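Local coordinates for putative activator of HSP90 (Plasmodium falciparum, PDB 3N72), which probably binds the chaperone Hsp90 through this N-terminal domain and stimulates its ATPase, as other members of the AHA1 family do, at residues Leu104-Ile113 / Lys135-Gln146. Sequence-based numbering, arbitrary orientation.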
ATOM      1  N   LEU B 104      -8.518 -28.447  -3.719  1.00 21.73           N
ATOM      2  CA  LEU B 104      -7.951 -28.004  -4.990  1.00 23.53           C
ATOM      3  C   LEU B 104      -6.685 -28.793  -5.332  1.00 25.05           C
ATOM      4  O   LEU B 104      -6.441 -29.077  -6.496  1.00 25.24           O
ATOM      5  CB  LEU B 104      -7.663 -26.501  -4.995  1.00 23.34           C
ATOM      6  CG  LEU B 104      -7.121 -25.896  -6.295  1.00 22.31           C
ATOM      7  CD1 LEU B 104      -8.037 -26.244  -7.466  1.00 21.97           C
ATOM      8  CD2 LEU B 104      -7.033 -24.394  -6.167  1.00 22.34           C
ATOM      9  N   GLU B 105      -5.917 -29.156  -4.308  1.00 27.18           N
ATOM     10  CA  GLU B 105      -4.615 -29.800  -4.476  1.00 29.11           C
ATOM     11  C   GLU B 105      -4.797 -31.105  -5.215  1.00 30.34           C
ATOM     12  O   GLU B 105      -4.097 -31.369  -6.211  1.00 31.39           O
ATOM     13  CB  GLU B 105      -3.944 -30.027  -3.113  1.00 29.58           C
ATOM     14  N   GLU B 106      -5.772 -31.887  -4.758  1.00 31.05           N
ATOM     15  CA  GLU B 106      -6.152 -33.133  -5.429  1.00 31.94           C
ATOM     16  C   GLU B 106      -7.191 -32.964  -6.553  1.00 32.04           C
ATOM     17  O   GLU B 106      -7.589 -33.961  -7.169  1.00 32.54           O
ATOM     18  CB  GLU B 106      -6.652 -34.152  -4.397  1.00 32.34           C
ATOM     19  N   ASN B 107      -7.626 -31.717  -6.814  1.00 31.66           N
ATOM     20  CA  ASN B 107      -8.693 -31.402  -7.801  1.00 31.26           C
ATOM     21  C   ASN B 107      -9.925 -32.327  -7.678  1.00 31.10           C
ATOM     22  O   ASN B 107     -10.629 -32.582  -8.667  1.00 31.61           O
ATOM     23  CB  ASN B 107      -8.122 -31.422  -9.234  1.00 31.61           C
ATOM     24  CG  ASN B 107      -8.750 -30.379 -10.148  1.00 32.09           C
ATOM     25  OD1 ASN B 107      -9.130 -30.703 -11.275  1.00 35.27           O
ATOM     26  ND2 ASN B 107      -8.840 -29.117  -9.686  1.00 31.67           N
ATOM     27  N   ASP B 108     -10.182 -32.814  -6.462  1.00 29.84           N
ATOM     28  CA  ASP B 108     -11.195 -33.846  -6.245  1.00 29.25           C
ATOM     29  C   ASP B 108     -12.494 -33.393  -5.555  1.00 27.96           C
ATOM     30  O   ASP B 108     -13.274 -34.228  -5.065  1.00 28.44           O
ATOM     31  CB  ASP B 108     -10.595 -35.045  -5.510  1.00 29.74           C
ATOM     32  CG  ASP B 108      -9.952 -34.673  -4.179  1.00 32.00           C
ATOM     33  OD1 ASP B 108      -9.232 -35.541  -3.641  1.00 33.26           O
ATOM     34  OD2 ASP B 108     -10.144 -33.539  -3.667  1.00 34.12           O
ATOM     35  N   TYR B 109     -12.752 -32.087  -5.547  1.00 25.78           N
ATOM     36  CA  TYR B 109     -13.949 -31.562  -4.885  1.00 23.47           C
ATOM     37  C   TYR B 109     -15.234 -31.908  -5.651  1.00 22.79           C
ATOM     38  O   TYR B 109     -15.220 -32.059  -6.891  1.00 23.24           O
ATOM     39  CB  TYR B 109     -13.837 -30.054  -4.664  1.00 22.48           C
ATOM     40  CG  TYR B 109     -13.557 -29.236  -5.897  1.00 19.49           C
ATOM     41  CD1 TYR B 109     -14.607 -28.740  -6.684  1.00 16.83           C
ATOM     42  CD2 TYR B 109     -12.247 -28.903  -6.254  1.00 17.90           C
ATOM     43  CE1 TYR B 109     -14.356 -27.966  -7.816  1.00 16.20           C
ATOM     44  CE2 TYR B 109     -11.986 -28.136  -7.372  1.00 16.69           C
ATOM     45  CZ  TYR B 109     -13.034 -27.676  -8.154  1.00 15.27           C
ATOM     46  OH  TYR B 109     -12.742 -26.891  -9.249  1.00 14.68           O
ATOM     47  N   ALA B 110     -16.332 -32.041  -4.906  1.00 21.03           N
ATOM     48  CA  ALA B 110     -17.667 -32.295  -5.485  1.00 19.55           C
ATOM     49  C   ALA B 110     -18.230 -31.077  -6.208  1.00 18.44           C
ATOM     50  O   ALA B 110     -18.088 -29.945  -5.748  1.00 17.54           O
ATOM     51  CB  ALA B 110     -18.657 -32.725  -4.394  1.00 19.88           C
ATOM     52  N   ILE B 111     -18.903 -31.335  -7.324  1.00 17.78           N
ATOM     53  CA  ILE B 111     -19.705 -30.326  -8.014  1.00 17.06           C
ATOM     54  C   ILE B 111     -21.086 -30.967  -8.176  1.00 17.45           C
ATOM     55  O   ILE B 111     -21.224 -31.978  -8.861  1.00 17.53           O
ATOM     56  CB  ILE B 111     -19.099 -29.922  -9.386  1.00 17.07           C
ATOM     57  CG1 ILE B 111     -17.685 -29.365  -9.214  1.00 16.17           C
ATOM     58  CG2 ILE B 111     -19.950 -28.857 -10.086  1.00 16.82           C
ATOM     59  CD1 ILE B 111     -16.903 -29.325 -10.495  1.00 14.05           C
ATOM     60  N   ASN B 112     -22.078 -30.426  -7.475  1.00 16.90           N
ATOM     61  CA  ASN B 112     -23.420 -30.987  -7.493  1.00 17.09           C
ATOM     62  C   ASN B 112     -24.296 -30.143  -8.391  1.00 16.23           C
ATOM     63  O   ASN B 112     -24.500 -28.962  -8.115  1.00 16.42           O
ATOM     64  CB  ASN B 112     -23.983 -31.054  -6.081  1.00 17.90           C
ATOM     65  CG  ASN B 112     -23.099 -31.883  -5.151  1.00 19.94           C
ATOM     66  OD1 ASN B 112     -22.643 -32.977  -5.526  1.00 22.01           O
ATOM     67  ND2 ASN B 112     -22.817 -31.352  -3.959  1.00 21.81           N
ATOM     68  N   ILE B 113     -24.811 -30.761  -9.457  1.00 15.70           N
ATOM     69  CA  ILE B 113     -25.635 -30.059 -10.451  1.00 15.58           C
ATOM     70  C   ILE B 113     -27.043 -30.613 -10.411  1.00 16.58           C
ATOM     71  O   ILE B 113     -27.244 -31.841 -10.454  1.00 15.85           O
ATOM     72  CB  ILE B 113     -25.051 -30.147 -11.882  1.00 15.13           C
ATOM     73  CG1 ILE B 113     -23.651 -29.507 -11.912  1.00 15.74           C
ATOM     74  CG2 ILE B 113     -25.967 -29.423 -12.889  1.00 15.11           C
ATOM     75  CD1 ILE B 113     -22.853 -29.850 -13.148  1.00 17.06           C
ATOM     76  N   LYS B 135     -18.730 -30.497 -15.603  1.00 17.45           N
ATOM     77  CA  LYS B 135     -17.956 -30.555 -14.371  1.00 18.23           C
ATOM     78  C   LYS B 135     -16.466 -30.397 -14.689  1.00 18.61           C
ATOM     79  O   LYS B 135     -15.750 -29.651 -14.015  1.00 19.03           O
ATOM     80  CB  LYS B 135     -18.236 -31.869 -13.629  1.00 18.16           C
ATOM     81  CG  LYS B 135     -19.610 -31.920 -13.005  1.00 17.39           C
ATOM     82  CD  LYS B 135     -19.812 -33.129 -12.106  1.00 17.51           C
ATOM     83  CE  LYS B 135     -21.300 -33.256 -11.710  1.00 17.36           C
ATOM     84  NZ  LYS B 135     -21.519 -34.184 -10.558  1.00 19.62           N
ATOM     85  N   GLU B 136     -15.997 -31.077 -15.733  1.00 18.88           N
ATOM     86  CA  GLU B 136     -14.593 -30.965 -16.131  1.00 19.33           C
ATOM     87  C   GLU B 136     -14.238 -29.504 -16.441  1.00 18.16           C
ATOM     88  O   GLU B 136     -13.196 -29.005 -16.002  1.00 17.62           O
ATOM     89  CB  GLU B 136     -14.292 -31.863 -17.344  1.00 20.24           C
ATOM     90  CG  GLU B 136     -14.082 -33.328 -16.995  1.00 26.31           C
ATOM     91  CD  GLU B 136     -14.198 -34.289 -18.189  1.00 31.77           C
ATOM     92  OE1 GLU B 136     -14.451 -33.856 -19.345  1.00 34.27           O
ATOM     93  OE2 GLU B 136     -14.046 -35.506 -17.953  1.00 34.74           O
ATOM     94  N   LYS B 137     -15.109 -28.812 -17.181  1.00 16.81           N
ATOM     95  CA  LYS B 137     -14.818 -27.437 -17.620  1.00 16.40           C
ATOM     96  C   LYS B 137     -14.871 -26.447 -16.452  1.00 15.46           C
ATOM     97  O   LYS B 137     -14.095 -25.470 -16.411  1.00 15.22           O
ATOM     98  CB  LYS B 137     -15.760 -27.007 -18.746  1.00 17.45           C
ATOM     99  CG  LYS B 137     -15.635 -27.908 -20.006  1.00 21.34           C
ATOM    100  CD  LYS B 137     -14.524 -27.495 -20.963  1.00 26.23           C
ATOM    101  CE  LYS B 137     -14.049 -28.693 -21.802  1.00 30.17           C
ATOM    102  NZ  LYS B 137     -12.921 -29.420 -21.120  1.00 32.57           N
ATOM    103  N   ILE B 138     -15.792 -26.685 -15.515  1.00 15.10           N
ATOM    104  CA  ILE B 138     -15.860 -25.862 -14.285  1.00 15.11           C
ATOM    105  C   ILE B 138     -14.544 -25.986 -13.505  1.00 15.05           C
ATOM    106  O   ILE B 138     -13.972 -24.965 -13.050  1.00 14.87           O
ATOM    107  CB  ILE B 138     -17.103 -26.209 -13.403  1.00 15.51           C
ATOM    108  CG1 ILE B 138     -18.387 -25.661 -14.061  1.00 15.62           C
ATOM    109  CG2 ILE B 138     -16.989 -25.603 -11.977  1.00 16.35           C
ATOM    110  CD1 ILE B 138     -19.658 -26.378 -13.660  1.00 15.08           C
ATOM    111  N   LYS B 139     -14.058 -27.216 -13.348  1.00 15.15           N
ATOM    112  CA  LYS B 139     -12.791 -27.430 -12.619  1.00 16.52           C
ATOM    113  C   LYS B 139     -11.620 -26.752 -13.331  1.00 16.81           C
ATOM    114  O   LYS B 139     -10.761 -26.123 -12.688  1.00 16.83           O
ATOM    115  CB  LYS B 139     -12.518 -28.933 -12.385  1.00 17.62           C
ATOM    116  CG  LYS B 139     -13.452 -29.560 -11.349  1.00 19.18           C
ATOM    117  CD  LYS B 139     -13.009 -30.935 -10.910  1.00 24.37           C
ATOM    118  CE  LYS B 139     -13.859 -31.427  -9.749  1.00 25.35           C
ATOM    119  NZ  LYS B 139     -13.406 -32.775  -9.265  1.00 29.47           N
ATOM    120  N   GLU B 140     -11.603 -26.841 -14.660  1.00 16.51           N
ATOM    121  CA  GLU B 140     -10.558 -26.175 -15.445  1.00 16.67           C
ATOM    122  C   GLU B 140     -10.616 -24.655 -15.249  1.00 15.95           C
ATOM    123  O   GLU B 140      -9.577 -24.001 -15.109  1.00 15.10           O
ATOM    124  CB  GLU B 140     -10.706 -26.540 -16.920  1.00 17.26           C
ATOM    125  CG  GLU B 140      -9.545 -26.210 -17.790  1.00 20.98           C
ATOM    126  CD  GLU B 140      -9.816 -26.520 -19.266  1.00 26.37           C
ATOM    127  OE1 GLU B 140      -8.893 -27.047 -19.927  1.00 27.95           O
ATOM    128  OE2 GLU B 140     -10.945 -26.237 -19.767  1.00 28.98           O
ATOM    129  N   CYS B 141     -11.834 -24.113 -15.247  0.50 15.10           N
ATOM    130  CA  CYS B 141     -12.080 -22.698 -15.011  0.50 14.71           C
ATOM    131  C   CYS B 141     -11.454 -22.213 -13.701  0.50 15.13           C
ATOM    132  O   CYS B 141     -10.898 -21.115 -13.643  0.50 15.65           O
ATOM    133  CB  CYS B 141     -13.581 -22.434 -14.975  0.50 14.33           C
ATOM    134  SG  CYS B 141     -14.019 -20.694 -14.940  0.50 12.29           S
ATOM    135  N   LEU B 142     -11.575 -23.039 -12.664  1.00 15.03           N
ATOM    136  CA  LEU B 142     -11.173 -22.668 -11.292  1.00 14.58           C
ATOM    137  C   LEU B 142      -9.753 -23.102 -10.886  1.00 14.72           C
ATOM    138  O   LEU B 142      -9.257 -22.696  -9.806  1.00 13.86           O
ATOM    139  CB  LEU B 142     -12.175 -23.217 -10.262  1.00 14.54           C
ATOM    140  CG  LEU B 142     -13.590 -22.622 -10.320  1.00 14.08           C
ATOM    141  CD1 LEU B 142     -14.456 -23.336  -9.305  1.00 14.53           C
ATOM    142  CD2 LEU B 142     -13.541 -21.123 -10.013  1.00 13.06           C
ATOM    143  N   LYS B 143      -9.100 -23.887 -11.738  0.50 14.50           N
ATOM    144  CA  LYS B 143      -7.857 -24.573 -11.349  0.50 15.29           C
ATOM    145  C   LYS B 143      -6.696 -23.657 -10.960  0.50 15.39           C
ATOM    146  O   LYS B 143      -5.849 -24.055 -10.170  0.50 16.09           O
ATOM    147  CB  LYS B 143      -7.415 -25.576 -12.421  0.50 15.75           C
ATOM    148  CG  LYS B 143      -6.912 -24.956 -13.704  0.50 16.77           C
ATOM    149  CD  LYS B 143      -6.459 -26.031 -14.693  0.50 19.93           C
ATOM    150  CE  LYS B 143      -6.108 -25.425 -16.043  0.50 20.33           C
ATOM    151  NZ  LYS B 143      -5.401 -26.385 -16.942  0.50 20.49           N
ATOM    152  N   ASN B 144      -6.668 -22.438 -11.493  1.00 15.45           N
ATOM    153  CA  ASN B 144      -5.573 -21.485 -11.193  1.00 15.38           C
ATOM    154  C   ASN B 144      -5.837 -20.582  -9.983  1.00 14.85           C
ATOM    155  O   ASN B 144      -5.090 -19.623  -9.728  1.00 14.25           O
ATOM    156  CB  ASN B 144      -5.250 -20.621 -12.423  1.00 15.36           C
ATOM    157  CG  ASN B 144      -4.669 -21.417 -13.565  1.00 17.16           C
ATOM    158  OD1 ASN B 144      -4.301 -22.585 -13.411  1.00 18.27           O
ATOM    159  ND2 ASN B 144      -4.578 -20.783 -14.730  1.00 19.85           N
ATOM    160  N   PHE B 145      -6.878 -20.898  -9.213  1.00 13.71           N
ATOM    161  CA  PHE B 145      -7.274 -20.033  -8.117  1.00 13.83           C
ATOM    162  C   PHE B 145      -6.112 -19.744  -7.174  1.00 13.65           C
ATOM    163  O   PHE B 145      -5.899 -18.578  -6.810  1.00 14.40           O
ATOM    164  CB  PHE B 145      -8.432 -20.631  -7.318  1.00 13.55           C
ATOM    165  CG  PHE B 145      -8.874 -19.757  -6.186  1.00 13.27           C
ATOM    166  CD1 PHE B 145      -9.822 -18.783  -6.390  1.00 13.70           C
ATOM    167  CD2 PHE B 145      -8.302 -19.878  -4.921  1.00 12.56           C
ATOM    168  CE1 PHE B 145     -10.221 -17.926  -5.345  1.00 13.01           C
ATOM    169  CE2 PHE B 145      -8.709 -19.047  -3.860  1.00 12.99           C
ATOM    170  CZ  PHE B 145      -9.646 -18.072  -4.068  1.00 12.51           C
ATOM    171  N   GLN B 146      -5.400 -20.790  -6.759  1.00 13.28           N
ATOM    172  CA  GLN B 146      -4.356 -20.642  -5.753  1.00 14.58           C
ATOM    173  C   GLN B 146      -3.206 -19.842  -6.323  1.00 14.88           C
ATOM    174  O   GLN B 146      -2.696 -18.932  -5.660  1.00 14.37           O
ATOM    175  CB  GLN B 146      -3.845 -21.990  -5.262  1.00 14.67           C
ATOM    176  CG  GLN B 146      -2.734 -21.846  -4.178  1.00 17.21           C
ATOM    177  CD  GLN B 146      -2.332 -23.170  -3.590  1.00 21.46           C
ATOM    178  OE1 GLN B 146      -3.030 -23.714  -2.757  1.00 23.83           O
ATOM    179  NE2 GLN B 146      -1.220 -23.714  -4.050  1.00 25.49           N
TER
HETATM  180  O   HOH W   1     -10.211 -26.691 -10.066  1.00 18.38           O
HETATM  181  O   HOH W   2     -18.993 -34.190  -8.448  1.00 22.69           O
HETATM  182  O   HOH W   3     -24.446 -33.676 -10.044  1.00 17.20           O
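Lys-135 NZ is gripped by three groups at once: it gives a hydrogen bond to Ile-111 O at 2.8 Å, the C=O pointing almost straight at it (177°), and others to two waters, which accept in turn from the backbone N-H of Ile-111 and of Ile-113. One ammonium group thus serves the backbone where the loop runs into strand 112-115, directly and through water. Lysine suits the place because its extended aliphatic chain also packs on the way, Ile-113 CD1 lying 3.8 Å from Lys-135 CG.

One helical turn on, Lys-139 repeats the theme. Its NZ donates to Asn-107 O (2.8 Å) and, in the carbonyl plane on a lone pair, to Tyr-109 O (3.1 Å). The straight chain slides over one face of the Tyr-109 ring, CE 4.1 Å from the centroid in a CH-pi contact, with NZ farther out in a cation-pi position. Chi1 of 55° puts Tyr-109 CG between the backbone N and carbonyl carbon, which swings the ring toward the helix although the CB bond does not aim at it. Tyrosine offers both this face and a hydroxyl, and OH shares a water with Asn-107 ND2 and Lys-139 O, capturing a helix carbonyl. Asn-107 tolerates the positive phi of the Schellman motif closing helix 101-105.

Branched Ile-111 brings CD1 to 3.6 Å from Lys-139 CG and also against Ile-138, while Leu-104 CD2 packs on the backbone and CB of Gln-146, whose OE1 takes a hydrogen bond from Asn-68 ND2.

The contact fastens the connection from helix 101-105 to strand 112-115 onto helices 120-142 and 145-161; on the sheet side, Tyr-109 and Phe-145 meet the ring of Phe-99 edge-to-face, and Leu-104 reaches Phe-70 of strand 65-82.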